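Local coordinates for MW1564 protein (Staphylococcus aureus, PDB 3NTV) that probably transfers a methyl group from S-adenosylmethionine to a hydroxyl of its substrate, as caffeoyl-CoA O-methyltransferases do, at residues His33-Arg44 with Val55-Ile63; Ile82-Ser91 with Asn114-Val124. One frame throughout, in Å; residues are numbered along the deposited sequence.

Interaction 1 of 2, residues His33-Arg44 with Val55-Ile63; sequences HQHQNSSIEVLR and VDRLTLDLI. With SO4 (sulfate ion), chain C.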
loop_
_atom_site.group_PDB
_atom_site.type_symbol
_atom_site.label_atom_id
_atom_site.label_comp_id
_atom_site.label_asym_id
_atom_site.label_seq_id
_atom_site.Cartn_x
_atom_site.Cartn_y
_atom_site.Cartn_z
ATOM N N HIS A 33 -8.095 -3.451 12.444
ATOM C CA HIS A 33 -7.474 -2.156 12.733
ATOM C C HIS A 33 -8.029 -1.471 13.987
ATOM O O HIS A 33 -7.405 -0.530 14.481
ATOM C CB HIS A 33 -7.584 -1.220 11.518
ATOM C CG HIS A 33 -6.635 -1.539 10.400
ATOM N ND1 HIS A 33 -6.146 -0.543 9.573
ATOM C CD2 HIS A 33 -6.133 -2.732 9.991
ATOM C CE1 HIS A 33 -5.366 -1.151 8.693
ATOM N NE2 HIS A 33 -5.316 -2.466 8.909
ATOM N N GLN A 34 -9.172 -1.946 14.525
ATOM C CA GLN A 34 -9.780 -1.324 15.717
ATOM C C GLN A 34 -8.860 -1.204 16.943
ATOM O O GLN A 34 -9.018 -0.269 17.731
ATOM C CB GLN A 34 -11.149 -1.934 16.063
ATOM C CG GLN A 34 -12.232 -1.738 15.000
ATOM C CD GLN A 34 -12.503 -0.297 14.642
ATOM O OE1 GLN A 34 -13.059 0.478 15.422
ATOM N NE2 GLN A 34 -12.135 0.082 13.437
ATOM N N HIS A 35 -7.858 -2.097 17.057
ATOM C CA HIS A 35 -6.853 -2.099 18.127
ATOM C C HIS A 35 -5.980 -0.831 18.087
ATOM O O HIS A 35 -5.559 -0.351 19.140
ATOM C CB HIS A 35 -5.958 -3.351 18.025
ATOM C CG HIS A 35 -6.704 -4.654 18.045
ATOM N ND1 HIS A 35 -7.215 -5.215 16.882
ATOM C CD2 HIS A 35 -6.963 -5.486 19.081
ATOM C CE1 HIS A 35 -7.777 -6.357 17.250
ATOM N NE2 HIS A 35 -7.654 -6.561 18.565
ATOM N N GLN A 36 -5.719 -0.288 16.876
ATOM C CA GLN A 36 -4.905 0.920 16.677
ATOM C C GLN A 36 -5.719 2.227 16.532
ATOM O O GLN A 36 -5.223 3.209 15.965
ATOM C CB GLN A 36 -3.832 0.727 15.573
ATOM C CG GLN A 36 -4.368 0.495 14.153
ATOM C CD GLN A 36 -3.375 -0.213 13.263
ATOM O OE1 GLN A 36 -2.926 -1.332 13.547
ATOM N NE2 GLN A 36 -3.040 0.408 12.141
ATOM N N ASN A 37 -6.949 2.248 17.088
ATOM C CA ASN A 37 -7.832 3.416 17.092
ATOM C C ASN A 37 -7.240 4.550 17.923
ATOM O O ASN A 37 -6.940 4.356 19.107
ATOM C CB ASN A 37 -9.220 3.059 17.665
ATOM C CG ASN A 37 -10.253 2.601 16.664
ATOM O OD1 ASN A 37 -11.445 2.539 16.956
ATOM N ND2 ASN A 37 -9.833 2.253 15.472
ATOM N N SER A 38 -7.070 5.727 17.298
ATOM C CA SER A 38 -6.589 6.928 17.980
ATOM C C SER A 38 -7.812 7.678 18.532
ATOM O O SER A 38 -8.945 7.328 18.189
ATOM C CB SER A 38 -5.783 7.807 17.021
ATOM O OG SER A 38 -6.525 8.182 15.872
ATOM N N SER A 39 -7.591 8.684 19.403
ATOM C CA SER A 39 -8.661 9.500 20.000
ATOM C C SER A 39 -9.514 10.231 18.944
ATOM O O SER A 39 -10.716 10.409 19.147
ATOM C CB SER A 39 -8.083 10.509 20.992
ATOM O OG SER A 39 -6.968 11.201 20.452
ATOM N N ILE A 40 -8.896 10.612 17.813
ATOM C CA ILE A 40 -9.568 11.324 16.718
ATOM C C ILE A 40 -10.519 10.475 15.851
ATOM O O ILE A 40 -11.335 11.038 15.115
ATOM C CB ILE A 40 -8.638 12.263 15.900
ATOM C CG1 ILE A 40 -7.389 11.536 15.329
ATOM C CG2 ILE A 40 -8.296 13.546 16.692
ATOM C CD1 ILE A 40 -6.036 11.684 16.112
ATOM N N GLU A 41 -10.454 9.138 15.973
ATOM C CA GLU A 41 -11.330 8.226 15.224
ATOM C C GLU A 41 -12.822 8.504 15.454
ATOM O O GLU A 41 -13.635 8.283 14.558
ATOM C CB GLU A 41 -10.962 6.754 15.497
ATOM C CG GLU A 41 -11.445 5.769 14.434
ATOM C CD GLU A 41 -11.091 6.065 12.984
ATOM O OE1 GLU A 41 -10.031 6.682 12.725
ATOM O OE2 GLU A 41 -11.869 5.644 12.100
ATOM N N VAL A 42 -13.163 9.081 16.626
ATOM C CA VAL A 42 -14.523 9.481 17.002
ATOM C C VAL A 42 -15.138 10.453 15.963
ATOM O O VAL A 42 -16.356 10.452 15.787
ATOM C CB VAL A 42 -14.543 10.050 18.452
ATOM C CG1 VAL A 42 -15.962 10.380 18.908
ATOM C CG2 VAL A 42 -13.890 9.075 19.429
ATOM N N LEU A 43 -14.296 11.229 15.237
ATOM C CA LEU A 43 -14.762 12.169 14.209
ATOM C C LEU A 43 -15.319 11.518 12.936
ATOM O O LEU A 43 -16.027 12.190 12.186
ATOM C CB LEU A 43 -13.692 13.206 13.859
ATOM C CG LEU A 43 -13.339 14.190 14.971
ATOM C CD1 LEU A 43 -11.992 14.779 14.733
ATOM C CD2 LEU A 43 -14.396 15.301 15.102
ATOM N N ARG A 44 -15.002 10.225 12.688
ATOM C CA ARG A 44 -15.526 9.478 11.527
ATOM C C ARG A 44 -17.067 9.477 11.589
ATOM O O ARG A 44 -17.733 9.673 10.571
ATOM C CB ARG A 44 -14.971 8.033 11.509
ATOM C CG ARG A 44 -15.356 7.252 10.248
ATOM C CD ARG A 44 -14.485 6.024 10.009
ATOM N NE ARG A 44 -13.095 6.371 9.681
ATOM C CZ ARG A 44 -12.660 6.716 8.472
ATOM N NH1 ARG A 44 -13.507 6.789 7.451
ATOM N NH2 ARG A 44 -11.382 6.997 8.276
ATOM N N VAL A 55 -11.213 10.796 4.553
ATOM C CA VAL A 55 -10.351 9.765 3.966
ATOM C C VAL A 55 -10.791 8.383 4.500
ATOM O O VAL A 55 -11.103 8.265 5.686
ATOM C CB VAL A 55 -8.862 10.076 4.305
ATOM C CG1 VAL A 55 -7.920 9.004 3.759
ATOM C CG2 VAL A 55 -8.466 11.458 3.778
ATOM N N ASP A 56 -10.792 7.348 3.643
ATOM C CA ASP A 56 -11.177 6.020 4.104
ATOM C C ASP A 56 -10.159 5.424 5.066
ATOM O O ASP A 56 -8.960 5.711 4.982
ATOM C CB ASP A 56 -11.477 5.087 2.945
ATOM C CG ASP A 56 -12.734 5.495 2.201
ATOM O OD1 ASP A 56 -13.829 5.415 2.799
ATOM O OD2 ASP A 56 -12.616 5.975 1.065
ATOM N N ARG A 57 -10.650 4.623 6.014
ATOM C CA ARG A 57 -9.815 4.036 7.044
ATOM C C ARG A 57 -8.604 3.241 6.548
ATOM O O ARG A 57 -7.499 3.453 7.045
ATOM C CB ARG A 57 -10.654 3.188 8.015
ATOM C CG ARG A 57 -9.830 2.594 9.161
ATOM C CD ARG A 57 -9.286 3.679 10.105
ATOM N NE ARG A 57 -8.384 3.122 11.113
ATOM C CZ ARG A 57 -8.768 2.659 12.295
ATOM N NH1 ARG A 57 -10.051 2.669 12.636
ATOM N NH2 ARG A 57 -7.876 2.156 13.135
ATOM N N LEU A 58 -8.810 2.298 5.617
ATOM C CA LEU A 58 -7.671 1.482 5.179
ATOM C C LEU A 58 -6.661 2.307 4.398
ATOM O O LEU A 58 -5.455 2.100 4.537
ATOM C CB LEU A 58 -8.132 0.232 4.400
ATOM C CG LEU A 58 -9.008 -0.742 5.223
ATOM C CD1 LEU A 58 -9.419 -1.940 4.383
ATOM C CD2 LEU A 58 -8.293 -1.226 6.491
ATOM N N THR A 59 -7.153 3.279 3.625
ATOM C CA THR A 59 -6.262 4.205 2.877
ATOM C C THR A 59 -5.437 5.020 3.885
ATOM O O THR A 59 -4.218 5.145 3.746
ATOM C CB THR A 59 -7.130 5.169 2.043
ATOM O OG1 THR A 59 -7.702 4.402 0.963
ATOM C CG2 THR A 59 -6.320 6.341 1.480
ATOM N N LEU A 60 -6.102 5.583 4.891
ATOM C CA LEU A 60 -5.408 6.364 5.915
ATOM C C LEU A 60 -4.360 5.531 6.615
ATOM O O LEU A 60 -3.244 5.990 6.789
ATOM C CB LEU A 60 -6.413 6.912 6.940
ATOM C CG LEU A 60 -5.759 7.614 8.110
ATOM C CD1 LEU A 60 -5.479 9.070 7.773
ATOM C CD2 LEU A 60 -6.572 7.414 9.363
ATOM N N ASP A 61 -4.699 4.293 7.010
ATOM C CA ASP A 61 -3.731 3.473 7.729
ATOM C C ASP A 61 -2.515 3.053 6.897
ATOM O O ASP A 61 -1.409 2.967 7.427
ATOM C CB ASP A 61 -4.428 2.326 8.448
ATOM C CG ASP A 61 -5.252 2.795 9.645
ATOM O OD1 ASP A 61 -5.063 3.961 10.094
ATOM O OD2 ASP A 61 -6.046 1.997 10.156
ATOM N N LEU A 62 -2.702 2.918 5.587
ATOM C CA LEU A 62 -1.581 2.686 4.693
ATOM C C LEU A 62 -0.678 3.933 4.648
ATOM O O LEU A 62 0.547 3.801 4.740
ATOM C CB LEU A 62 -2.052 2.346 3.265
ATOM C CG LEU A 62 -0.934 2.296 2.192
ATOM C CD1 LEU A 62 0.128 1.211 2.513
ATOM C CD2 LEU A 62 -1.539 1.952 0.832
ATOM N N ILE A 63 -1.281 5.127 4.520
ATOM C CA ILE A 63 -0.495 6.382 4.441
ATOM C C ILE A 63 0.296 6.589 5.740
ATOM O O ILE A 63 1.462 6.974 5.691
ATOM C CB ILE A 63 -1.392 7.592 4.104
ATOM C CG1 ILE A 63 -2.040 7.434 2.691
ATOM C CG2 ILE A 63 -0.547 8.878 4.136
ATOM C CD1 ILE A 63 -3.220 8.427 2.470
HETATM S S SO4 C . -10.135 14.828 6.086
HETATM O O1 SO4 C . -8.707 15.125 6.350
HETATM O O2 SO4 C . -10.921 15.478 7.123
HETATM O O3 SO4 C . -10.499 15.383 4.756
HETATM O O4 SO4 C . -10.283 13.362 6.018
HETATM O O HOH W 1 -12.664 3.038 11.023
HETATM O O HOH W 2 -14.239 7.435 4.753
#

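Interaction 2 of 2, residues Ile82-Ser91 with Asn114-Val124; sequences IGYSSMQFAS and NLATYHFENQV. With SO4 (sulfate ion), chain C.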
loop_
_atom_site.group_PDB
_atom_site.type_symbol
_atom_site.label_atom_id
_atom_site.label_comp_id
_atom_site.label_asym_id
_atom_site.label_seq_id
_atom_site.Cartn_x
_atom_site.Cartn_y
_atom_site.Cartn_z
ATOM N N ILE A 82 -12.608 17.994 7.604
ATOM C CA ILE A 82 -12.668 18.405 9.010
ATOM C C ILE A 82 -11.306 18.373 9.743
ATOM O O ILE A 82 -11.294 18.448 10.970
ATOM C CB ILE A 82 -13.728 17.547 9.774
ATOM C CG1 ILE A 82 -13.343 16.035 9.819
ATOM C CG2 ILE A 82 -15.148 17.796 9.256
ATOM C CD1 ILE A 82 -14.268 15.085 10.665
ATOM N N GLY A 83 -10.204 18.222 9.007
ATOM C CA GLY A 83 -8.869 18.126 9.606
ATOM C C GLY A 83 -8.547 16.723 10.095
ATOM O O GLY A 83 -7.548 16.509 10.782
ATOM N N TYR A 84 -9.387 15.740 9.732
ATOM C CA TYR A 84 -9.206 14.365 10.186
ATOM C C TYR A 84 -7.866 13.772 9.737
ATOM O O TYR A 84 -7.103 13.279 10.574
ATOM C CB TYR A 84 -10.414 13.521 9.745
ATOM C CG TYR A 84 -10.245 12.038 9.936
ATOM C CD1 TYR A 84 -10.550 11.431 11.149
ATOM C CD2 TYR A 84 -9.830 11.225 8.884
ATOM C CE1 TYR A 84 -10.416 10.052 11.319
ATOM C CE2 TYR A 84 -9.690 9.852 9.040
ATOM C CZ TYR A 84 -9.984 9.267 10.262
ATOM O OH TYR A 84 -9.873 7.905 10.391
ATOM N N SER A 85 -7.543 13.845 8.432
ATOM C CA SER A 85 -6.271 13.259 8.016
ATOM C C SER A 85 -5.081 13.995 8.601
ATOM O O SER A 85 -4.117 13.331 8.994
ATOM C CB SER A 85 -6.155 13.163 6.496
ATOM O OG SER A 85 -6.226 14.467 5.954
ATOM N N SER A 86 -5.166 15.347 8.685
ATOM C CA SER A 86 -4.100 16.195 9.242
ATOM C C SER A 86 -3.756 15.757 10.660
ATOM O O SER A 86 -2.600 15.539 10.977
ATOM C CB SER A 86 -4.541 17.656 9.282
ATOM O OG SER A 86 -5.038 18.088 8.032
HETATM N N MSE A 87 -4.784 15.595 11.501
HETATM C CA MSE A 87 -4.568 15.189 12.893
HETATM C C MSE A 87 -4.099 13.747 13.003
HETATM O O MSE A 87 -3.224 13.457 13.807
HETATM C CB MSE A 87 -5.818 15.419 13.726
HETATM C CG MSE A 87 -6.171 16.895 13.820
HETATM SE SE MSE A 87 -7.718 17.205 14.962
HETATM C CE MSE A 87 -9.011 16.344 13.897
ATOM N N GLN A 88 -4.612 12.849 12.130
ATOM C CA GLN A 88 -4.160 11.461 12.138
ATOM C C GLN A 88 -2.666 11.388 11.815
ATOM O O GLN A 88 -1.932 10.673 12.481
ATOM C CB GLN A 88 -4.999 10.606 11.167
ATOM C CG GLN A 88 -6.405 10.311 11.699
ATOM C CD GLN A 88 -6.443 9.184 12.713
ATOM O OE1 GLN A 88 -5.430 8.769 13.249
ATOM N NE2 GLN A 88 -7.625 8.645 12.983
ATOM N N PHE A 89 -2.200 12.187 10.844
ATOM C CA PHE A 89 -0.771 12.188 10.506
ATOM C C PHE A 89 0.053 12.807 11.641
ATOM O O PHE A 89 1.097 12.262 11.998
ATOM C CB PHE A 89 -0.510 12.959 9.200
ATOM C CG PHE A 89 -1.246 12.461 7.967
ATOM C CD1 PHE A 89 -1.599 11.124 7.838
ATOM C CD2 PHE A 89 -1.538 13.323 6.918
ATOM C CE1 PHE A 89 -2.241 10.658 6.681
ATOM C CE2 PHE A 89 -2.192 12.858 5.774
ATOM C CZ PHE A 89 -2.541 11.531 5.672
ATOM N N ALA A 90 -0.406 13.948 12.193
ATOM C CA ALA A 90 0.315 14.619 13.279
ATOM C C ALA A 90 0.380 13.742 14.535
ATOM O O ALA A 90 1.353 13.832 15.287
ATOM C CB ALA A 90 -0.354 15.944 13.609
ATOM N N SER A 91 -0.629 12.849 14.724
ATOM C CA SER A 91 -0.665 11.963 15.894
ATOM C C SER A 91 0.450 10.937 15.926
ATOM O O SER A 91 0.715 10.348 16.984
ATOM C CB SER A 91 -2.034 11.299 16.042
ATOM O OG SER A 91 -2.167 10.230 15.116
ATOM N N ASN A 114 -11.547 21.503 15.418
ATOM C CA ASN A 114 -10.947 20.202 15.736
ATOM C C ASN A 114 -9.492 20.314 16.208
ATOM O O ASN A 114 -9.122 19.672 17.194
ATOM C CB ASN A 114 -11.108 19.244 14.562
ATOM C CG ASN A 114 -12.509 18.685 14.474
ATOM O OD1 ASN A 114 -13.236 18.596 15.479
ATOM N ND2 ASN A 114 -12.914 18.271 13.273
ATOM N N LEU A 115 -8.675 21.160 15.534
ATOM C CA LEU A 115 -7.279 21.343 15.934
ATOM C C LEU A 115 -7.198 21.894 17.362
ATOM O O LEU A 115 -6.337 21.465 18.130
ATOM C CB LEU A 115 -6.531 22.269 14.968
ATOM C CG LEU A 115 -6.331 21.785 13.520
ATOM C CD1 LEU A 115 -5.519 22.810 12.760
ATOM C CD2 LEU A 115 -5.624 20.450 13.468
ATOM N N ALA A 116 -8.125 22.819 17.721
ATOM C CA ALA A 116 -8.171 23.397 19.069
ATOM C C ALA A 116 -8.593 22.328 20.079
ATOM O O ALA A 116 -7.895 22.140 21.077
ATOM C CB ALA A 116 -9.145 24.576 19.112
ATOM N N THR A 117 -9.700 21.607 19.794
ATOM C CA THR A 117 -10.270 20.566 20.666
ATOM C C THR A 117 -9.270 19.458 20.982
ATOM O O THR A 117 -9.116 19.074 22.147
ATOM C CB THR A 117 -11.575 20.027 20.053
ATOM O OG1 THR A 117 -12.501 21.097 19.900
ATOM C CG2 THR A 117 -12.201 18.895 20.863
ATOM N N TYR A 118 -8.561 18.979 19.943
ATOM C CA TYR A 118 -7.609 17.877 20.064
ATOM C C TYR A 118 -6.152 18.285 20.269
ATOM O O TYR A 118 -5.267 17.424 20.338
ATOM C CB TYR A 118 -7.817 16.860 18.920
ATOM C CG TYR A 118 -9.206 16.250 18.936
ATOM C CD1 TYR A 118 -9.496 15.152 19.740
ATOM C CD2 TYR A 118 -10.249 16.825 18.222
ATOM C CE1 TYR A 118 -10.779 14.604 19.783
ATOM C CE2 TYR A 118 -11.540 16.293 18.263
ATOM C CZ TYR A 118 -11.803 15.193 19.059
ATOM O OH TYR A 118 -13.073 14.667 19.098
ATOM N N HIS A 119 -5.900 19.599 20.450
ATOM C CA HIS A 119 -4.572 20.133 20.795
ATOM C C HIS A 119 -3.506 19.894 19.718
ATOM O O HIS A 119 -2.385 19.536 20.043
ATOM C CB HIS A 119 -4.112 19.594 22.187
ATOM C CG HIS A 119 -5.194 19.693 23.227
ATOM N ND1 HIS A 119 -5.652 20.916 23.673
ATOM C CD2 HIS A 119 -5.906 18.711 23.835
ATOM C CE1 HIS A 119 -6.612 20.649 24.551
ATOM N NE2 HIS A 119 -6.802 19.335 24.684
ATOM N N PHE A 120 -3.865 20.108 18.439
ATOM C CA PHE A 120 -2.918 19.928 17.341
ATOM C C PHE A 120 -2.535 21.230 16.647
ATOM O O PHE A 120 -1.885 21.151 15.617
ATOM C CB PHE A 120 -3.467 18.934 16.305
ATOM C CG PHE A 120 -3.370 17.496 16.744
ATOM C CD1 PHE A 120 -2.136 16.854 16.802
ATOM C CD2 PHE A 120 -4.513 16.779 17.080
ATOM C CE1 PHE A 120 -2.051 15.506 17.176
ATOM C CE2 PHE A 120 -4.429 15.430 17.434
ATOM C CZ PHE A 120 -3.202 14.812 17.494
ATOM N N GLU A 121 -2.881 22.418 17.219
ATOM C CA GLU A 121 -2.608 23.703 16.557
ATOM C C GLU A 121 -1.132 24.045 16.353
ATOM O O GLU A 121 -0.827 24.859 15.474
ATOM C CB GLU A 121 -3.334 24.880 17.227
ATOM C CG GLU A 121 -4.851 24.800 17.196
ATOM C CD GLU A 121 -5.490 25.711 18.233
ATOM O OE1 GLU A 121 -5.085 25.642 19.414
ATOM O OE2 GLU A 121 -6.377 26.514 17.863
ATOM N N ASN A 122 -0.219 23.410 17.113
ATOM C CA ASN A 122 1.211 23.621 16.930
ATOM C C ASN A 122 1.765 22.748 15.795
ATOM O O ASN A 122 2.803 23.079 15.232
ATOM C CB ASN A 122 1.975 23.320 18.240
ATOM C CG ASN A 122 1.796 21.924 18.768
ATOM O OD1 ASN A 122 0.683 21.378 18.794
ATOM N ND2 ASN A 122 2.873 21.369 19.328
ATOM N N GLN A 123 1.111 21.609 15.490
ATOM C CA GLN A 123 1.617 20.726 14.448
ATOM C C GLN A 123 0.950 20.939 13.097
ATOM O O GLN A 123 1.543 20.572 12.074
ATOM C CB GLN A 123 1.406 19.256 14.841
ATOM C CG GLN A 123 2.324 18.821 15.982
ATOM C CD GLN A 123 2.239 17.336 16.182
ATOM O OE1 GLN A 123 2.780 16.530 15.396
ATOM N NE2 GLN A 123 1.545 16.943 17.217
ATOM N N VAL A 124 -0.292 21.458 13.085
ATOM C CA VAL A 124 -1.049 21.625 11.842
ATOM C C VAL A 124 -1.325 23.095 11.545
ATOM O O VAL A 124 -1.846 23.812 12.399
ATOM C CB VAL A 124 -2.378 20.810 11.861
ATOM C CG1 VAL A 124 -3.162 20.941 10.541
ATOM C CG2 VAL A 124 -2.125 19.344 12.218
HETATM S S SO4 C . -10.135 14.828 6.086
HETATM O O1 SO4 C . -8.707 15.125 6.350
HETATM O O2 SO4 C . -10.921 15.478 7.123
HETATM O O3 SO4 C . -10.499 15.383 4.756
HETATM O O4 SO4 C . -10.283 13.362 6.018
#

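Interaction 1 of 2, residues His33-Arg44 with Val55-Ile63
Arg-57 leaves its helix with CG anti to the backbone N (chi1 -177°) and then bends at chi2, which brings its guanidinium between His-33 and Glu-41. CB of His-33 lies over one face of that group and Glu-41 OE1 over the opposite face; OE1 also hydrogen-bonds to Tyr-84 OH, which Arg-44 NH2 reaches too. Glu-41 OE2 makes a long salt bridge to Arg-57 NH1 (3.5 Å), and a water joins the same two atoms. Asp-61, one helical turn on from Arg-57, takes two donors on OD2: Arg-57 NE comes in on the syn side but well out of the carboxylate plane, and His-33 ND1 uses the anti lone pair at 2.6 Å. The imidazole and carboxylate planes are nearly coplanar, 27° apart, and CD2 of Leu-58 sits over one ring face in a CH-pi contact. NE2 of His-33 bonds to the backbone of Phe-218 in the second subunit, so this salt-bridge network tying the N-terminal region to helix 57-70 of the Rossmann-fold methyltransferase also reaches the dimer interface. Arg-44 closes the other end. Its NE bonds to Glu-41 OE2 at 2.8 Å, while NH2 meets Val-55 O in the carbonyl plane (2.9 Å, 155° at the hydrogen).

Interaction 2 of 2, residues Ile82-Ser91 with Asn114-Val124
Met-87, a selenomethionine, is the main bump here: it reaches from helix 84-90 into a hollow walled by Asn-114, Leu-115, Tyr-118 and Phe-120. Its CG wedges between Leu-115 CD2 (3.6 Å) and Phe-120 CD2 (3.7 Å). The bend at chi3 (-66°) turns the methyl CE against CB of Asn-114, at 3.6 Å, while SE stands obliquely to the Tyr-118 and Phe-120 rings in two Met-aromatic contacts. The small methyl of Ala-90 lets the Phe-120 ring come close, with CD1 at 3.8 Å from CB, and one face of that ring lies over Met-87 O. Val-124 sits between Ser-86 and Ala-90, with CG1 against Ser-86 CB and CG2 near Ala-90 CB. Just before helix 84-90, Ile-82 O accepts an almost straight bond from Asn-114 ND2 (2.8 Å, 176°), on a lone pair. A Schellman motif with His-119 as C-prime residue ends helix 105-117 and brings Phe-120 back against Met-87. A sulfate, probably from the crystallisation liquor, is held by backbone N atoms of Ile-82, Tyr-84 and Ser-85, in the glycine-containing loop after strand 74-78 that in Rossmann-fold methyltransferases usually helps bind S-adenosylmethionine.

In the fold
Interaction 2 is the more buried and largely apolar: it packs helix 84-90 against the end of helix 105-117 and the start of edge strand 124-128. Interaction 1 is partly buried and mostly ionic, joining the N-terminal region to helix 57-70 and touching the second subunit, which does not reach interaction 2. The two meet at helix 84-90. There the hydroxyl of Tyr-84 probably bonds to both Glu-41 OE1 and Arg-44 NH2, linking the salt-bridge network to the helix, and Leu-43 packs on Met-87, extending the apolar side. The sulfate, probably from the crystallisation liquor, is shared too, bound by Val-55 N of one contact and the helix-start amides of the other.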